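Local atomic coordinates of beta-N-acetylhexosaminidase (Streptomyces plicatus, PDB entry 1JAK), a protein that hydrolyses terminal, non-reducing N-acetyl-D-hexosamine residues from beta-N-acetylhexosaminides by substrate-assisted catalysis, as a glycoside hydrolase of family 20. Residues Gly38-Ile43 with Pro143-Gly148; Glu98-Ser104 with Gly149-Pro155; Trp208-Tyr214 with Ala262-Leu267. All coordinates share one frame; numbering follows the deposited sequence.

How the contacts relate
Contacts 1 and 2 are neighbours in the smaller domain of the enzyme, their centres 16 Å apart. Both use strand 145-153: contact 1 pairs its first part with strand 41-42, contact 2 its second part with strand 100-105. Their segments alternate along the chain, and they meet where the Ser-104 hydroxyl bonds the carbonyls of Val-146 and Ala-147. Contact 3 comes later in the sequence and lies across the chain's centre, its centre about 58 and 50 Å from those of contacts 1 and 2, on the rim of the catalytic alpha/beta barrel. Its two segments enclose His-256 of the inhibitor pocket in the sequence. Contacts 1 and 2 thus pack the sheet domain, contact 3 the barrel.

Contact 1 (Gly38-Ile43 with Pro143-Gly148); sequences GAPYRI and PWLVAG
Arg-42 reaches across to Pro-143 and Leu-145 on one side of a short antiparallel pairing. Its CG stands anti to the backbone N (chi1 -168°), and the chain runs on extended to NE, which lays one face of the guanidinium over the Pro-143 ring, NH2 lying 3.4 Å from CB of Pro-143. The CD2 methyl of Leu-145 crosses the Arg-42 chain at a slant, 3.8 Å from Arg-42 CG. A long, partly aliphatic residue suits this exposed strand position, because its methylenes cover leucine while its charge stays at the surface.

On the other side Tyr-41 and Val-146 stand next to each other, CB to CB 4.3 Å, but the tyrosine ring then leads away and its hydroxyl bonds Thr-47. Both backbones are joined here: Tyr-41 and Val-146 form a hydrogen-bonded pair, each N meeting the other's O at 2.9 Å. Strand 41-42 is a short outer strand of the mixed sheet in the non-catalytic domain of family 20 enzymes, and on its partner branched Val-146 faces Leu-126 and Leu-129 of helix 116-129.

Further along, Ile-43 and Trp-144 cross at their bases, CB of one 3.7 Å from CB of the other. The indole turns away toward Tyr-74 and helix 55-72, presenting its edge, in plane, to the Ile-43 carbonyl oxygen. A water joins that oxygen to Trp-144 N, while Ile-43 N donates to Trp-144 O. Trp-144 centres an inverse gamma turn one residue on from Pro-143, which is itself preceded by a cis peptide bond.

At the opposite end the Pro-40 ring lies against the partner strand, its CB 3.0 Å from Val-146 O; a proline fits because the ladder draws its N-H from Tyr-41. Gly-148 passes close to Ala-39, its CA 3.4 Å from Ala-39 O, where any side chain would strike that carbonyl.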
loop_
_atom_site.group_PDB
_atom_site.type_symbol
_atom_site.label_atom_id
_atom_site.label_comp_id
_atom_site.label_asym_id
_atom_site.label_seq_id
_atom_site.Cartn_x
_atom_site.Cartn_y
_atom_site.Cartn_z
ATOM N N GLY A 38 22.781 -25.290 8.997
ATOM C CA GLY A 38 22.099 -26.504 9.401
ATOM C C GLY A 38 21.091 -27.030 8.401
ATOM O O GLY A 38 21.006 -26.557 7.263
ATOM N N ALA A 39 20.323 -28.022 8.839
ATOM C CA ALA A 39 19.310 -28.644 8.003
ATOM C C ALA A 39 18.024 -27.830 8.046
ATOM O O ALA A 39 17.783 -27.080 8.987
ATOM C CB ALA A 39 19.047 -30.065 8.478
ATOM N N PRO A 40 17.177 -27.976 7.023
ATOM C CA PRO A 40 15.917 -27.236 6.970
ATOM C C PRO A 40 14.832 -27.886 7.811
ATOM O O PRO A 40 15.027 -28.965 8.379
ATOM C CB PRO A 40 15.570 -27.286 5.493
ATOM C CG PRO A 40 16.001 -28.677 5.131
ATOM C CD PRO A 40 17.362 -28.779 5.800
ATOM N N TYR A 41 13.693 -27.210 7.901
ATOM C CA TYR A 41 12.550 -27.756 8.608
ATOM C C TYR A 41 11.645 -28.256 7.500
ATOM O O TYR A 41 11.669 -27.729 6.383
ATOM C CB TYR A 41 11.803 -26.689 9.411
ATOM C CG TYR A 41 10.518 -27.216 10.021
ATOM C CD1 TYR A 41 10.545 -28.260 10.948
ATOM C CD2 TYR A 41 9.277 -26.699 9.649
ATOM C CE1 TYR A 41 9.367 -28.778 11.489
ATOM C CE2 TYR A 41 8.092 -27.211 10.184
ATOM C CZ TYR A 41 8.146 -28.250 11.102
ATOM O OH TYR A 41 6.982 -28.769 11.629
ATOM N N ARG A 42 10.850 -29.273 7.798
ATOM C CA ARG A 42 9.939 -29.815 6.809
ATOM C C ARG A 42 8.570 -29.937 7.453
ATOM O O ARG A 42 8.412 -30.638 8.452
ATOM C CB ARG A 42 10.412 -31.195 6.354
ATOM C CG ARG A 42 9.697 -31.735 5.131
ATOM C CD ARG A 42 9.903 -33.236 5.027
ATOM N NE ARG A 42 9.651 -33.750 3.686
ATOM C CZ ARG A 42 10.597 -33.948 2.773
ATOM N NH1 ARG A 42 11.866 -33.675 3.055
ATOM N NH2 ARG A 42 10.278 -34.435 1.581
ATOM N N ILE A 43 7.584 -29.237 6.906
ATOM C CA ILE A 43 6.238 -29.327 7.453
ATOM C C ILE A 43 5.666 -30.670 7.014
ATOM O O ILE A 43 5.731 -31.017 5.832
ATOM C CB ILE A 43 5.319 -28.210 6.908
ATOM C CG1 ILE A 43 5.934 -26.836 7.184
ATOM C CG2 ILE A 43 3.944 -28.310 7.559
ATOM C CD1 ILE A 43 5.088 -25.675 6.676
ATOM N N PRO A 143 7.912 -30.998 -1.567
ATOM C CA PRO A 143 8.129 -31.002 -0.114
ATOM C C PRO A 143 7.971 -29.605 0.480
ATOM O O PRO A 143 8.312 -28.614 -0.165
ATOM C CB PRO A 143 9.569 -31.500 0.026
ATOM C CG PRO A 143 9.848 -32.198 -1.271
ATOM C CD PRO A 143 9.163 -31.326 -2.270
ATOM N N TRP A 144 7.473 -29.533 1.710
ATOM C CA TRP A 144 7.277 -28.251 2.381
ATOM C C TRP A 144 8.513 -27.910 3.201
ATOM O O TRP A 144 8.486 -27.903 4.431
ATOM C CB TRP A 144 6.028 -28.324 3.264
ATOM C CG TRP A 144 4.832 -28.769 2.481
ATOM C CD1 TRP A 144 4.117 -29.923 2.653
ATOM C CD2 TRP A 144 4.253 -28.101 1.355
ATOM N NE1 TRP A 144 3.131 -30.014 1.697
ATOM C CE2 TRP A 144 3.192 -28.909 0.889
ATOM C CE3 TRP A 144 4.530 -26.896 0.691
ATOM C CZ2 TRP A 144 2.406 -28.552 -0.211
ATOM C CZ3 TRP A 144 3.748 -26.541 -0.403
ATOM C CH2 TRP A 144 2.697 -27.368 -0.843
ATOM N N LEU A 145 9.598 -27.616 2.492
ATOM C CA LEU A 145 10.880 -27.300 3.103
ATOM C C LEU A 145 11.096 -25.822 3.405
ATOM O O LEU A 145 10.673 -24.950 2.647
ATOM C CB LEU A 145 12.008 -27.785 2.190
ATOM C CG LEU A 145 12.057 -29.288 1.914
ATOM C CD1 LEU A 145 13.019 -29.576 0.768
ATOM C CD2 LEU A 145 12.480 -30.014 3.178
ATOM N N VAL A 146 11.766 -25.563 4.522
ATOM C CA VAL A 146 12.094 -24.210 4.953
ATOM C C VAL A 146 13.580 -24.202 5.301
ATOM O O VAL A 146 13.999 -24.832 6.273
ATOM C CB VAL A 146 11.291 -23.799 6.204
ATOM C CG1 VAL A 146 11.641 -22.366 6.599
ATOM C CG2 VAL A 146 9.800 -23.931 5.929
ATOM N N ALA A 147 14.371 -23.497 4.499
ATOM C CA ALA A 147 15.813 -23.416 4.710
ATOM C C ALA A 147 16.178 -23.229 6.182
ATOM O O ALA A 147 15.511 -22.498 6.915
ATOM C CB ALA A 147 16.396 -22.278 3.879
ATOM N N GLY A 148 17.246 -23.897 6.608
ATOM C CA GLY A 148 17.675 -23.795 7.989
ATOM C C GLY A 148 18.486 -22.547 8.279
ATOM O O GLY A 148 19.198 -22.038 7.413
HETATM O O HOH W 1 18.946 -25.666 5.089
HETATM O O HOH W 2 6.683 -31.941 3.344
#

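Contact 2 (Glu98-Ser104 with Gly149-Pro155); sequences EGYRLDS and GTIEDTP
Strands 100-104 and 149-153 run antiparallel, their axes 4.6 Å apart at closest approach and their directions 173° apart. Tyr-100 with Asp-153, Leu-102 with Ile-151 and Ser-104 with Gly-149 are hydrogen-bonded pairs, each joined by two backbone bonds; Arg-101 with Glu-152 and Asp-103 with Thr-150 are the non-hydrogen-bonded pairs between them. Gly-149 adopts backbone angles that a side chain would not tolerate, and a CB on Gly-99 would strike Asp-153 O.

On the face of Arg-101, the Asp-103 carboxylate serves two partners. Thr-150 OG1 donates to Asp-103 OD1 at 2.8 Å, nearly along the C-O bond, while Arg-101 NE forms a salt bridge at 3.0 Å with the syn lone pair of Asp-103 OD2. Arg-101 bends at chi3 to make it, its CG resting 3.9 Å from Thr-150 CG2. Arg-101 NH1 and Glu-152 OE1 both bond Tyr-95 OH, which bridges the two charges.

On the other face Tyr-100 and Asp-153 lie side by side, ring and carboxylate planes 75° apart. Chi1 of 64° turns the ring toward the partner strand, alongside Asp-153; its OH, whose stronger partner is Thr-125 OG1, comes 2.7 Å from Asp-153 OD2 in a weak hydrogen bond. Asp-153 OD1 accepts from Trp-474 and Ala-32. Leu-102 and Ile-151 supply the oily part of this face, their CB atoms 4.2 Å apart.

Flanked by strand 108-113 and helix 116-129, this antiparallel ladder belongs to the alpha/beta sheet domain that accompanies the family 20 barrel, and Trp-474 and the Glu-98 to Arg-160 salt bridge tie its end to that barrel.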
loop_
_atom_site.group_PDB
_atom_site.type_symbol
_atom_site.label_atom_id
_atom_site.label_comp_id
_atom_site.label_asym_id
_atom_site.label_seq_id
_atom_site.Cartn_x
_atom_site.Cartn_y
_atom_site.Cartn_z
ATOM N N GLU A 98 7.395 -3.879 14.669
ATOM C CA GLU A 98 7.156 -4.634 13.443
ATOM C C GLU A 98 8.158 -5.717 13.075
ATOM O O GLU A 98 7.942 -6.446 12.106
ATOM C CB GLU A 98 7.060 -3.667 12.264
ATOM C CG GLU A 98 5.908 -2.695 12.351
ATOM C CD GLU A 98 5.772 -1.882 11.087
ATOM O OE1 GLU A 98 6.589 -0.957 10.877
ATOM O OE2 GLU A 98 4.853 -2.185 10.298
ATOM N N GLY A 99 9.248 -5.812 13.830
ATOM C CA GLY A 99 10.269 -6.797 13.530
ATOM C C GLY A 99 10.013 -8.177 14.102
ATOM O O GLY A 99 9.037 -8.399 14.815
ATOM N N TYR A 100 10.908 -9.107 13.786
ATOM C CA TYR A 100 10.788 -10.485 14.250
ATOM C C TYR A 100 12.091 -11.242 14.024
ATOM O O TYR A 100 13.006 -10.766 13.350
ATOM C CB TYR A 100 9.700 -11.217 13.455
ATOM C CG TYR A 100 10.066 -11.341 11.988
ATOM C CD1 TYR A 100 9.852 -10.278 11.109
ATOM C CD2 TYR A 100 10.734 -12.468 11.503
ATOM C CE1 TYR A 100 10.299 -10.327 9.797
ATOM C CE2 TYR A 100 11.188 -12.528 10.186
ATOM C CZ TYR A 100 10.969 -11.450 9.341
ATOM O OH TYR A 100 11.446 -11.481 8.054
ATOM N N ARG A 101 12.155 -12.437 14.597
ATOM C CA ARG A 101 13.288 -13.323 14.397
ATOM C C ARG A 101 12.641 -14.613 13.914
ATOM O O ARG A 101 11.567 -14.984 14.394
ATOM C CB ARG A 101 14.059 -13.600 15.695
ATOM C CG ARG A 101 15.234 -14.549 15.459
ATOM C CD ARG A 101 16.143 -14.738 16.672
ATOM N NE ARG A 101 15.571 -15.620 17.687
ATOM C CZ ARG A 101 14.923 -15.201 18.770
ATOM N NH1 ARG A 101 14.756 -13.904 18.991
ATOM N NH2 ARG A 101 14.450 -16.084 19.641
ATOM N N LEU A 102 13.262 -15.271 12.942
ATOM C CA LEU A 102 12.738 -16.529 12.430
ATOM C C LEU A 102 13.848 -17.569 12.484
ATOM O O LEU A 102 14.885 -17.423 11.831
ATOM C CB LEU A 102 12.234 -16.371 10.988
ATOM C CG LEU A 102 11.549 -17.592 10.352
ATOM C CD1 LEU A 102 10.680 -17.139 9.182
ATOM C CD2 LEU A 102 12.590 -18.605 9.886
ATOM N N ASP A 103 13.634 -18.607 13.286
ATOM C CA ASP A 103 14.605 -19.685 13.421
ATOM C C ASP A 103 14.036 -20.920 12.735
ATOM O O ASP A 103 12.865 -21.254 12.921
ATOM C CB ASP A 103 14.865 -19.979 14.902
ATOM C CG ASP A 103 15.449 -18.790 15.641
ATOM O OD1 ASP A 103 16.510 -18.290 15.219
ATOM O OD2 ASP A 103 14.848 -18.357 16.647
ATOM N N SER A 104 14.859 -21.593 11.937
ATOM C CA SER A 104 14.419 -22.780 11.214
ATOM C C SER A 104 15.412 -23.931 11.296
ATOM O O SER A 104 16.616 -23.741 11.136
ATOM C CB SER A 104 14.174 -22.437 9.743
ATOM O OG SER A 104 13.837 -23.598 9.002
ATOM N N GLY A 149 18.376 -22.045 9.504
ATOM C CA GLY A 149 19.124 -20.861 9.877
ATOM C C GLY A 149 18.312 -19.861 10.673
ATOM O O GLY A 149 17.235 -20.174 11.183
ATOM N N THR A 150 18.830 -18.644 10.770
ATOM C CA THR A 150 18.156 -17.596 11.514
ATOM C C THR A 150 18.068 -16.291 10.735
ATOM O O THR A 150 19.026 -15.875 10.088
ATOM C CB THR A 150 18.883 -17.308 12.840
ATOM O OG1 THR A 150 18.803 -18.458 13.691
ATOM C CG2 THR A 150 18.257 -16.110 13.545
ATOM N N ILE A 151 16.899 -15.664 10.804
ATOM C CA ILE A 151 16.662 -14.381 10.157
ATOM C C ILE A 151 16.230 -13.417 11.260
ATOM O O ILE A 151 15.350 -13.737 12.055
ATOM C CB ILE A 151 15.514 -14.446 9.104
ATOM C CG1 ILE A 151 15.954 -15.251 7.880
ATOM C CG2 ILE A 151 15.107 -13.031 8.691
ATOM C CD1 ILE A 151 14.882 -15.364 6.801
ATOM N N GLU A 152 16.872 -12.257 11.325
ATOM C CA GLU A 152 16.510 -11.230 12.298
ATOM C C GLU A 152 16.162 -10.068 11.386
ATOM O O GLU A 152 16.992 -9.622 10.596
ATOM C CB GLU A 152 17.684 -10.909 13.219
ATOM C CG GLU A 152 18.101 -12.107 14.060
ATOM C CD GLU A 152 18.940 -11.728 15.260
ATOM O OE1 GLU A 152 18.383 -11.157 16.223
ATOM O OE2 GLU A 152 20.158 -11.997 15.238
ATOM N N ASP A 153 14.934 -9.579 11.505
ATOM C CA ASP A 153 14.441 -8.558 10.590
ATOM C C ASP A 153 13.655 -7.409 11.233
ATOM O O ASP A 153 12.755 -7.636 12.035
ATOM C CB ASP A 153 13.558 -9.301 9.581
ATOM C CG ASP A 153 13.453 -8.612 8.241
ATOM O OD1 ASP A 153 14.178 -7.630 7.988
ATOM O OD2 ASP A 153 12.628 -9.089 7.430
ATOM N N THR A 154 14.002 -6.176 10.865
ATOM C CA THR A 154 13.310 -4.985 11.355
ATOM C C THR A 154 13.221 -4.012 10.177
ATOM O O THR A 154 14.061 -4.048 9.282
ATOM C CB THR A 154 14.074 -4.297 12.507
ATOM O OG1 THR A 154 15.419 -4.031 12.090
ATOM C CG2 THR A 154 14.078 -5.184 13.755
ATOM N N PRO A 155 12.203 -3.135 10.163
ATOM C CA PRO A 155 12.021 -2.164 9.075
ATOM C C PRO A 155 12.842 -0.877 9.152
ATOM O O PRO A 155 13.100 -0.347 10.230
ATOM C CB PRO A 155 10.528 -1.877 9.133
ATOM C CG PRO A 155 10.277 -1.886 10.608
ATOM C CD PRO A 155 11.039 -3.123 11.068
#

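Contact 3 (Trp208-Tyr214 with Ala262-Leu267); sequences WPRLATY and ASYAEL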
loop_
_atom_site.group_PDB
_atom_site.type_symbol
_atom_site.label_atom_id
_atom_site.label_comp_id
_atom_site.label_asym_id
_atom_site.label_seq_id
_atom_site.Cartn_x
_atom_site.Cartn_y
_atom_site.Cartn_z
ATOM N N TRP A 208 -24.629 14.627 3.138
ATOM C CA TRP A 208 -24.716 14.978 1.719
ATOM C C TRP A 208 -24.931 13.679 0.937
ATOM O O TRP A 208 -24.033 13.203 0.243
ATOM C CB TRP A 208 -23.424 15.659 1.253
ATOM C CG TRP A 208 -23.102 16.929 1.995
ATOM C CD1 TRP A 208 -22.667 17.038 3.283
ATOM C CD2 TRP A 208 -23.238 18.268 1.503
ATOM N NE1 TRP A 208 -22.527 18.361 3.628
ATOM C CE2 TRP A 208 -22.871 19.139 2.553
ATOM C CE3 TRP A 208 -23.637 18.819 0.276
ATOM C CZ2 TRP A 208 -22.889 20.534 2.416
ATOM C CZ3 TRP A 208 -23.656 20.208 0.137
ATOM C CH2 TRP A 208 -23.284 21.048 1.204
ATOM N N PRO A 209 -26.140 13.101 1.033
ATOM C CA PRO A 209 -26.549 11.852 0.380
ATOM C C PRO A 209 -26.286 11.711 -1.117
ATOM O O PRO A 209 -26.014 10.607 -1.592
ATOM C CB PRO A 209 -28.040 11.767 0.698
ATOM C CG PRO A 209 -28.160 12.495 1.987
ATOM C CD PRO A 209 -27.280 13.693 1.757
ATOM N N ARG A 210 -26.373 12.811 -1.860
ATOM C CA ARG A 210 -26.166 12.763 -3.307
ATOM C C ARG A 210 -24.732 12.495 -3.740
ATOM O O ARG A 210 -24.496 12.083 -4.879
ATOM C CB ARG A 210 -26.656 14.059 -3.961
ATOM C CG ARG A 210 -28.170 14.209 -4.000
ATOM C CD ARG A 210 -28.567 15.571 -4.559
ATOM N NE ARG A 210 -28.093 15.785 -5.926
ATOM C CZ ARG A 210 -28.576 15.164 -6.998
ATOM N NH1 ARG A 210 -29.555 14.276 -6.872
ATOM N NH2 ARG A 210 -28.086 15.434 -8.201
ATOM N N LEU A 211 -23.770 12.730 -2.853
ATOM C CA LEU A 211 -22.377 12.488 -3.209
ATOM C C LEU A 211 -22.214 11.043 -3.658
ATOM O O LEU A 211 -21.608 10.772 -4.692
ATOM C CB LEU A 211 -21.451 12.774 -2.024
ATOM C CG LEU A 211 -21.370 14.234 -1.564
ATOM C CD1 LEU A 211 -20.493 14.334 -0.331
ATOM C CD2 LEU A 211 -20.808 15.102 -2.687
ATOM N N ALA A 212 -22.779 10.114 -2.890
ATOM C CA ALA A 212 -22.680 8.704 -3.238
ATOM C C ALA A 212 -23.690 8.266 -4.297
ATOM O O ALA A 212 -23.320 7.634 -5.286
ATOM C CB ALA A 212 -22.837 7.841 -1.980
ATOM N N THR A 213 -24.962 8.604 -4.095
ATOM C CA THR A 213 -26.010 8.192 -5.026
ATOM C C THR A 213 -25.897 8.783 -6.425
ATOM O O THR A 213 -26.276 8.139 -7.406
ATOM C CB THR A 213 -27.407 8.506 -4.457
ATOM O OG1 THR A 213 -27.555 9.920 -4.294
ATOM C CG2 THR A 213 -27.588 7.828 -3.112
ATOM N N TYR A 214 -25.381 10.005 -6.525
ATOM C CA TYR A 214 -25.214 10.640 -7.826
ATOM C C TYR A 214 -23.733 10.690 -8.196
ATOM O O TYR A 214 -23.334 10.218 -9.263
ATOM C CB TYR A 214 -25.777 12.063 -7.813
ATOM C CG TYR A 214 -25.821 12.693 -9.189
ATOM C CD1 TYR A 214 -26.773 12.297 -10.127
ATOM C CD2 TYR A 214 -24.893 13.670 -9.562
ATOM C CE1 TYR A 214 -26.802 12.857 -11.409
ATOM C CE2 TYR A 214 -24.913 14.233 -10.837
ATOM C CZ TYR A 214 -25.868 13.825 -11.753
ATOM O OH TYR A 214 -25.897 14.388 -13.010
ATOM N N ALA A 262 -20.606 17.910 -9.177
ATOM C CA ALA A 262 -21.692 17.477 -10.048
ATOM C C ALA A 262 -22.925 17.075 -9.246
ATOM O O ALA A 262 -24.040 17.077 -9.764
ATOM C CB ALA A 262 -21.232 16.303 -10.910
ATOM N N SER A 263 -22.713 16.739 -7.978
ATOM C CA SER A 263 -23.796 16.309 -7.102
ATOM C C SER A 263 -24.543 17.456 -6.426
ATOM O O SER A 263 -25.723 17.321 -6.099
ATOM C CB SER A 263 -23.245 15.361 -6.034
ATOM O OG SER A 263 -22.645 14.222 -6.627
ATOM N N TYR A 264 -23.856 18.575 -6.215
ATOM C CA TYR A 264 -24.463 19.732 -5.563
ATOM C C TYR A 264 -24.114 21.042 -6.257
ATOM O O TYR A 264 -23.013 21.567 -6.101
ATOM C CB TYR A 264 -24.034 19.794 -4.092
ATOM C CG TYR A 264 -24.638 18.691 -3.249
ATOM C CD1 TYR A 264 -24.013 17.452 -3.124
ATOM C CD2 TYR A 264 -25.869 18.874 -2.621
ATOM C CE1 TYR A 264 -24.606 16.415 -2.396
ATOM C CE2 TYR A 264 -26.468 17.851 -1.896
ATOM C CZ TYR A 264 -25.835 16.625 -1.787
ATOM O OH TYR A 264 -26.440 15.614 -1.079
ATOM N N ALA A 265 -25.071 21.569 -7.012
ATOM C CA ALA A 265 -24.878 22.813 -7.748
ATOM C C ALA A 265 -24.325 23.949 -6.887
ATOM O O ALA A 265 -23.477 24.719 -7.338
ATOM C CB ALA A 265 -26.201 23.240 -8.386
ATOM N N GLU A 266 -24.795 24.046 -5.648
ATOM C CA GLU A 266 -24.367 25.112 -4.742
ATOM C C GLU A 266 -22.865 25.197 -4.462
ATOM O O GLU A 266 -22.354 26.265 -4.113
ATOM C CB GLU A 266 -25.128 24.998 -3.418
ATOM C CG GLU A 266 -24.875 23.706 -2.670
ATOM C CD GLU A 266 -25.901 23.451 -1.587
ATOM O OE1 GLU A 266 -25.956 24.237 -0.615
ATOM O OE2 GLU A 266 -26.657 22.464 -1.714
ATOM N N LEU A 267 -22.154 24.083 -4.614
ATOM C CA LEU A 267 -20.717 24.068 -4.358
ATOM C C LEU A 267 -19.915 24.721 -5.477
ATOM O O LEU A 267 -18.735 25.028 -5.309
ATOM C CB LEU A 267 -20.228 22.628 -4.185
ATOM C CG LEU A 267 -20.825 21.824 -3.036
ATOM C CD1 LEU A 267 -20.296 20.397 -3.093
ATOM C CD2 LEU A 267 -20.467 22.482 -1.715
HETATM O O HOH W 3 -26.678 17.583 -9.304
HETATM O O HOH W 4 -24.490 17.099 -12.581
#
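Trp-208 drives the edge of its indole into the face of Tyr-264: CE3 sits 3.4 Å above the centre of the tyrosine ring, with the planes at 80°, a T-shaped stack. Its NE1 bonds Asp-300, fixing the indole's rotation. Pro-209 follows, its CD 3.5 Å from Tyr-264 OH. Arg-210 is bound twice, its backbone N donating to Tyr-264 OH at 2.9 Å and its NE to Ser-263 O at 2.8 Å, nearly straight at 165° and in the guanidinium plane. A water links Arg-210 NH2 to Ala-262 O. Leu-211 CG rests 4.0 Å from Tyr-264 CE1, adding an apolar contact to the ring. Last, Tyr-214 brings CE2 to 3.2 Å from Ala-262 O, and a second water bonds its OH to the same oxygen. A phenylalanine in place of Tyr-264 would probably leave Arg-210 N without its acceptor.

These segments follow the second and third barrel strands on the catalytic domain's rim. The Ser-263 carbonyl, directly, and that of Ala-262, through water, probably help to hold the arginine's positive charge, near the last turn of helix 258-263, while the aromatic stack supplies the apolar grip.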